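Local structure of organic hydroperoxide resistance protein (Elizabethkingia anophelis NUHP1, 6D9N) at residues A60-C65 with K124-C129; S68-V73 with L106-P111. The protein probably protects the bacterium against organic hydroperoxides by reducing them with a pair of cysteines, as other members of the OsmC/Ohr family do. One frame throughout, in Å; residues are numbered along the deposited sequence.

Contact 1 (A60-C65 with K124-C129); sequences AGYSAC and KAHQVC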
loop_
_atom_site.group_PDB
_atom_site.type_symbol
_atom_site.label_atom_id
_atom_site.label_comp_id
_atom_site.label_asym_id
_atom_site.label_seq_id
_atom_site.Cartn_x
_atom_site.Cartn_y
_atom_site.Cartn_z
ATOM N N ALA B 60 -6.317 -3.228 -0.578
ATOM C CA ALA B 60 -5.986 -4.643 -0.674
ATOM C C ALA B 60 -4.784 -4.981 0.206
ATOM O O ALA B 60 -4.803 -5.963 0.980
ATOM C CB ALA B 60 -5.727 -4.999 -2.131
ATOM N N GLY B 61 -3.731 -4.163 0.113
ATOM C CA GLY B 61 -2.540 -4.419 0.905
ATOM C C GLY B 61 -2.790 -4.284 2.395
ATOM O O GLY B 61 -2.266 -5.076 3.184
ATOM N N TYR B 62 -3.533 -3.248 2.806
ATOM C CA TYR B 62 -3.745 -3.041 4.233
ATOM C C TYR B 62 -4.610 -4.166 4.808
ATOM O O TYR B 62 -4.323 -4.714 5.885
ATOM C CB TYR B 62 -4.363 -1.667 4.478
ATOM C CG TYR B 62 -4.076 -1.065 5.850
ATOM C CD1 TYR B 62 -4.149 0.330 6.030
ATOM C CD2 TYR B 62 -3.765 -1.849 6.976
ATOM C CE1 TYR B 62 -3.897 0.914 7.261
ATOM C CE2 TYR B 62 -3.492 -1.260 8.215
ATOM C CZ TYR B 62 -3.590 0.106 8.347
ATOM O OH TYR B 62 -3.375 0.727 9.566
ATOM N N SER B 63 -5.700 -4.517 4.125
ATOM C CA SER B 63 -6.533 -5.613 4.616
ATOM C C SER B 63 -5.724 -6.897 4.744
ATOM O O SER B 63 -5.835 -7.582 5.764
ATOM C CB SER B 63 -7.769 -5.804 3.745
ATOM O OG SER B 63 -7.451 -6.248 2.449
ATOM N N ALA B 64 -4.867 -7.198 3.764
ATOM C CA ALA B 64 -4.037 -8.392 3.851
ATOM C C ALA B 64 -2.973 -8.284 4.944
ATOM O O ALA B 64 -2.721 -9.263 5.666
ATOM C CB ALA B 64 -3.391 -8.643 2.492
ATOM N N CYS B 65 -2.323 -7.130 5.083
ATOM C CA CYS B 65 -1.330 -6.936 6.133
ATOM C C CYS B 65 -1.964 -7.138 7.498
ATOM O O CYS B 65 -1.432 -7.848 8.368
ATOM C CB CYS B 65 -0.779 -5.495 6.018
ATOM S SG CYS B 65 0.516 -5.119 7.259
ATOM N N LYS B 124 -3.012 -5.890 19.500
ATOM C CA LYS B 124 -1.679 -6.397 19.177
ATOM C C LYS B 124 -1.444 -6.385 17.672
ATOM O O LYS B 124 -0.351 -6.016 17.229
ATOM C CB LYS B 124 -1.478 -7.812 19.764
ATOM C CG LYS B 124 -1.278 -7.802 21.268
ATOM C CD LYS B 124 -1.179 -9.193 21.852
ATOM C CE LYS B 124 -1.040 -9.138 23.383
ATOM N NZ LYS B 124 -1.316 -10.434 24.084
ATOM N N ALA B 125 -2.429 -6.829 16.885
ATOM C CA ALA B 125 -2.258 -6.852 15.438
ATOM C C ALA B 125 -1.936 -5.472 14.890
ATOM O O ALA B 125 -1.146 -5.342 13.954
ATOM C CB ALA B 125 -3.522 -7.394 14.797
ATOM N N HIS B 126 -2.542 -4.427 15.475
ATOM C CA HIS B 126 -2.329 -3.064 15.019
ATOM C C HIS B 126 -0.926 -2.555 15.308
ATOM O O HIS B 126 -0.479 -1.607 14.653
ATOM C CB HIS B 126 -3.440 -2.188 15.621
ATOM C CG HIS B 126 -3.671 -0.842 14.991
ATOM N ND1 HIS B 126 -3.626 -0.588 13.632
ATOM C CD2 HIS B 126 -4.104 0.304 15.586
ATOM C CE1 HIS B 126 -3.986 0.671 13.435
ATOM N NE2 HIS B 126 -4.273 1.235 14.599
ATOM N N GLN B 127 -0.195 -3.185 16.236
ATOM C CA GLN B 127 1.201 -2.887 16.451
ATOM C C GLN B 127 2.113 -3.749 15.591
ATOM O O GLN B 127 3.263 -3.362 15.367
ATOM C CB GLN B 127 1.552 -3.047 17.938
ATOM C CG GLN B 127 0.791 -2.061 18.840
ATOM C CD GLN B 127 1.056 -0.551 18.494
ATOM O OE1 GLN B 127 2.223 -0.101 18.274
ATOM N NE2 GLN B 127 -0.034 0.220 18.396
ATOM N N VAL B 128 1.646 -4.903 15.114
ATOM C CA VAL B 128 2.480 -5.803 14.320
ATOM C C VAL B 128 2.493 -5.395 12.854
ATOM O O VAL B 128 3.554 -5.373 12.229
ATOM C CB VAL B 128 1.965 -7.250 14.504
ATOM C CG1 VAL B 128 2.610 -8.215 13.500
ATOM C CG2 VAL B 128 2.213 -7.713 15.927
ATOM N N CYS B 129 1.320 -5.076 12.311
ATOM C CA CYS B 129 1.110 -4.752 10.898
ATOM C C CYS B 129 1.990 -3.589 10.425
ATOM O O CYS B 129 1.823 -2.452 10.910
ATOM C CB CYS B 129 -0.369 -4.393 10.750
ATOM S SG CYS B 129 -0.902 -3.785 9.167
#
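C65 and C129 both hold their sulfur anti to the backbone N (chi1 -179° and 174°), and this pair of torsions carries the two SG atoms toward one another from helix 54-77 and from the bend after helix 115-128. A disulfide between them has been seen in this protein, although the conformers described here are not at bonding distance; the pairing is consistent with the redox cysteine pair of Ohr proteins. C65 lies within helix 54-77. C129 is the first residue to depart from helical geometry after helix 115-128 and also the N-cap of helix 130-135, so its CB can face the longer helix from a bend between two others. The two CA atoms, C65 and C129, are 5.8 Å apart, close enough for a disulfide bridge. In one conformer pair C65 SG is 2.7 Å from C129 SG, longer than a covalent S-S bond yet shorter than a relaxed nonbonded contact; because each cysteine was modelled in two conformers, that value is doubtful as a description of bonding. Y62 flanks the pair one helical turn earlier, touching through CE2, 3.7 Å from C129 SG. The centroid of its ring is 4.9 Å from that SG of C129, a sulfur-aromatic contact in which the sulfur lies oblique, 64° off the ring normal. S132 secures both polar ends, with its OG hydrogen-bonded to Y62 OH and to H126 ND1, while P54 of the second subunit packs on C65. Y62 OH lies at the edge of the H126 imidazole, near its plane, 3.9 Å from H126 CE1.

Contact 2 (S68-V73 with L106-P111); sequences SALNLV and LHANIP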
loop_
_atom_site.group_PDB
_atom_site.type_symbol
_atom_site.label_atom_id
_atom_site.label_comp_id
_atom_site.label_asym_id
_atom_site.label_seq_id
_atom_site.Cartn_x
_atom_site.Cartn_y
_atom_site.Cartn_z
ATOM N N SER B 68 -2.954 -10.787 8.100
ATOM C CA SER B 68 -1.767 -11.604 8.342
ATOM C C SER B 68 -1.231 -11.385 9.756
ATOM O O SER B 68 -0.934 -12.347 10.484
ATOM C CB SER B 68 -0.700 -11.247 7.309
ATOM O OG SER B 68 0.457 -12.017 7.552
ATOM N N ALA B 69 -1.145 -10.127 10.187
ATOM C CA ALA B 69 -0.662 -9.811 11.530
ATOM C C ALA B 69 -1.602 -10.381 12.580
ATOM O O ALA B 69 -1.160 -10.954 13.580
ATOM C CB ALA B 69 -0.556 -8.288 11.682
ATOM N N LEU B 70 -2.917 -10.262 12.360
ATOM C CA LEU B 70 -3.910 -10.805 13.281
ATOM C C LEU B 70 -3.744 -12.313 13.433
ATOM O O LEU B 70 -3.810 -12.844 14.545
ATOM C CB LEU B 70 -5.281 -10.416 12.739
ATOM C CG LEU B 70 -6.462 -10.904 13.577
ATOM C CD1 LEU B 70 -6.397 -10.371 14.996
ATOM C CD2 LEU B 70 -7.732 -10.458 12.877
ATOM N N ASN B 71 -3.528 -13.023 12.323
ATOM C CA ASN B 71 -3.349 -14.468 12.411
ATOM C C ASN B 71 -2.046 -14.829 13.094
ATOM O O ASN B 71 -2.004 -15.820 13.845
ATOM C CB ASN B 71 -3.546 -15.102 11.042
ATOM C CG ASN B 71 -5.002 -15.269 10.735
ATOM O OD1 ASN B 71 -5.568 -16.336 10.967
ATOM N ND2 ASN B 71 -5.661 -14.200 10.355
ATOM N N LEU B 72 -0.987 -14.038 12.910
ATOM C CA LEU B 72 0.242 -14.312 13.653
ATOM C C LEU B 72 0.016 -14.167 15.155
ATOM O O LEU B 72 0.494 -14.986 15.964
ATOM C CB LEU B 72 1.339 -13.377 13.152
ATOM C CG LEU B 72 2.698 -13.614 13.794
ATOM C CD1 LEU B 72 3.200 -15.082 13.646
ATOM C CD2 LEU B 72 3.687 -12.614 13.169
ATOM N N VAL B 73 -0.692 -13.113 15.548
ATOM C CA VAL B 73 -0.988 -12.884 16.963
ATOM C C VAL B 73 -1.836 -14.027 17.528
ATOM O O VAL B 73 -1.583 -14.523 18.627
ATOM C CB VAL B 73 -1.671 -11.511 17.122
ATOM C CG1 VAL B 73 -2.287 -11.323 18.520
ATOM C CG2 VAL B 73 -0.694 -10.392 16.818
ATOM N N LEU B 106 -10.794 0.337 9.050
ATOM C CA LEU B 106 -10.441 -1.080 9.093
ATOM C C LEU B 106 -11.407 -1.786 10.020
ATOM O O LEU B 106 -11.717 -1.274 11.106
ATOM C CB LEU B 106 -9.106 -1.321 9.767
ATOM C CG LEU B 106 -7.782 -0.899 9.206
ATOM C CD1 LEU B 106 -6.667 -1.404 10.117
ATOM C CD2 LEU B 106 -7.607 -1.477 7.822
ATOM N N HIS B 107 -11.875 -2.954 9.620
ATOM C CA HIS B 107 -12.740 -3.725 10.496
ATOM C C HIS B 107 -12.303 -5.176 10.437
ATOM O O HIS B 107 -12.106 -5.740 9.353
ATOM C CB HIS B 107 -14.176 -3.647 10.037
ATOM C CG HIS B 107 -15.077 -4.423 10.935
ATOM N ND1 HIS B 107 -15.532 -3.926 12.144
ATOM C CD2 HIS B 107 -15.526 -5.702 10.868
ATOM C CE1 HIS B 107 -16.271 -4.840 12.747
ATOM N NE2 HIS B 107 -16.285 -5.927 11.992
ATOM N N ALA B 108 -12.122 -5.788 11.608
ATOM C CA ALA B 108 -11.762 -7.198 11.698
ATOM C C ALA B 108 -12.923 -7.967 12.302
ATOM O O ALA B 108 -13.570 -7.483 13.239
ATOM C CB ALA B 108 -10.518 -7.424 12.574
ATOM N N ASN B 109 -13.131 -9.179 11.799
ATOM C CA ASN B 109 -14.066 -10.108 12.417
ATOM C C ASN B 109 -13.330 -11.364 12.850
ATOM O O ASN B 109 -12.611 -11.976 12.050
ATOM C CB ASN B 109 -15.212 -10.487 11.488
ATOM C CG ASN B 109 -16.248 -11.318 12.208
ATOM O OD1 ASN B 109 -16.993 -10.805 13.031
ATOM N ND2 ASN B 109 -16.275 -12.607 11.944
ATOM N N ILE B 110 -13.556 -11.770 14.095
ATOM C CA ILE B 110 -12.875 -12.936 14.675
ATOM C C ILE B 110 -13.946 -13.849 15.254
ATOM O O ILE B 110 -14.428 -13.608 16.380
ATOM C CB ILE B 110 -11.864 -12.522 15.762
ATOM C CG1 ILE B 110 -10.913 -11.432 15.261
ATOM C CG2 ILE B 110 -11.089 -13.762 16.246
ATOM C CD1 ILE B 110 -10.045 -10.805 16.367
ATOM N N PRO B 111 -14.366 -14.893 14.536
ATOM C CA PRO B 111 -15.411 -15.769 15.080
ATOM C C PRO B 111 -14.892 -16.559 16.265
ATOM O O PRO B 111 -13.721 -16.945 16.320
ATOM C CB PRO B 111 -15.697 -16.740 13.926
ATOM C CG PRO B 111 -15.136 -16.067 12.697
ATOM C CD PRO B 111 -13.943 -15.289 13.171
#
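Helix-on-sheet packing in the α/β half of the OsmC-like fold brings L70, on the long helix 54-77, down onto A108 and I110 at the end of strand 100-109. This is the middle strand of a three-stranded mixed sheet, and the contact is a small, wholly apolar example of how a single leucine can span the gap between the two layers. The backbones stay well apart, with L70 CA 8.8 Å from A108 CA. L70 bridges that space because its CG lies anti to the backbone N (chi1 180°), extending the forked end toward the strand. The two methyls then divide the work. CD1 of L70 meets CD1 of I110 tip to tip at 3.9 Å, whereas CD2 of L70 is shared: it lies 4.1 Å from the CB of A108 and equally far from CG1 of I110. A108 offers its short CB to CD2, while I110, just past the strand, reaches the leucine with its CG1-CD1 branch, CG1 being anti to the carbonyl carbon. N109 between them directs its CB away from the helix, and its OD1 is hydrogen-bonded to S146 OG on the adjoining strand 141-146. Around this patch, T84 packs on L70, and I110 also rests on V145 and T81. A108 is flanked by V86 of strand 85-94 and by I122 of helix 115-128, so the patch lies between helices 54-77 and 115-128 and the sheet.

In the fold
Helix 54-77 serves both contacts, placing C65 beside C129 in contact 1 and, about a turn and a half later, L70 toward the sheet in contact 2. Their centres lie only 8 Å apart, and the two touch directly. A125 CB packs against L70 CA at 3.8 Å, and V128 CG1 meets A69 CB at 3.7 Å, so helix 115-128 lies against helix 54-77 beside both contacts. On the sheet side, Y62 CE2 comes within 3.7 Å of L106 CD1. Contact 1 holds the probable redox pair: a thiocyanate ion, likely from the crystallisation liquor, sits about 4 Å from the C65 side chain. Contact 2 adds apolar packing alongside it.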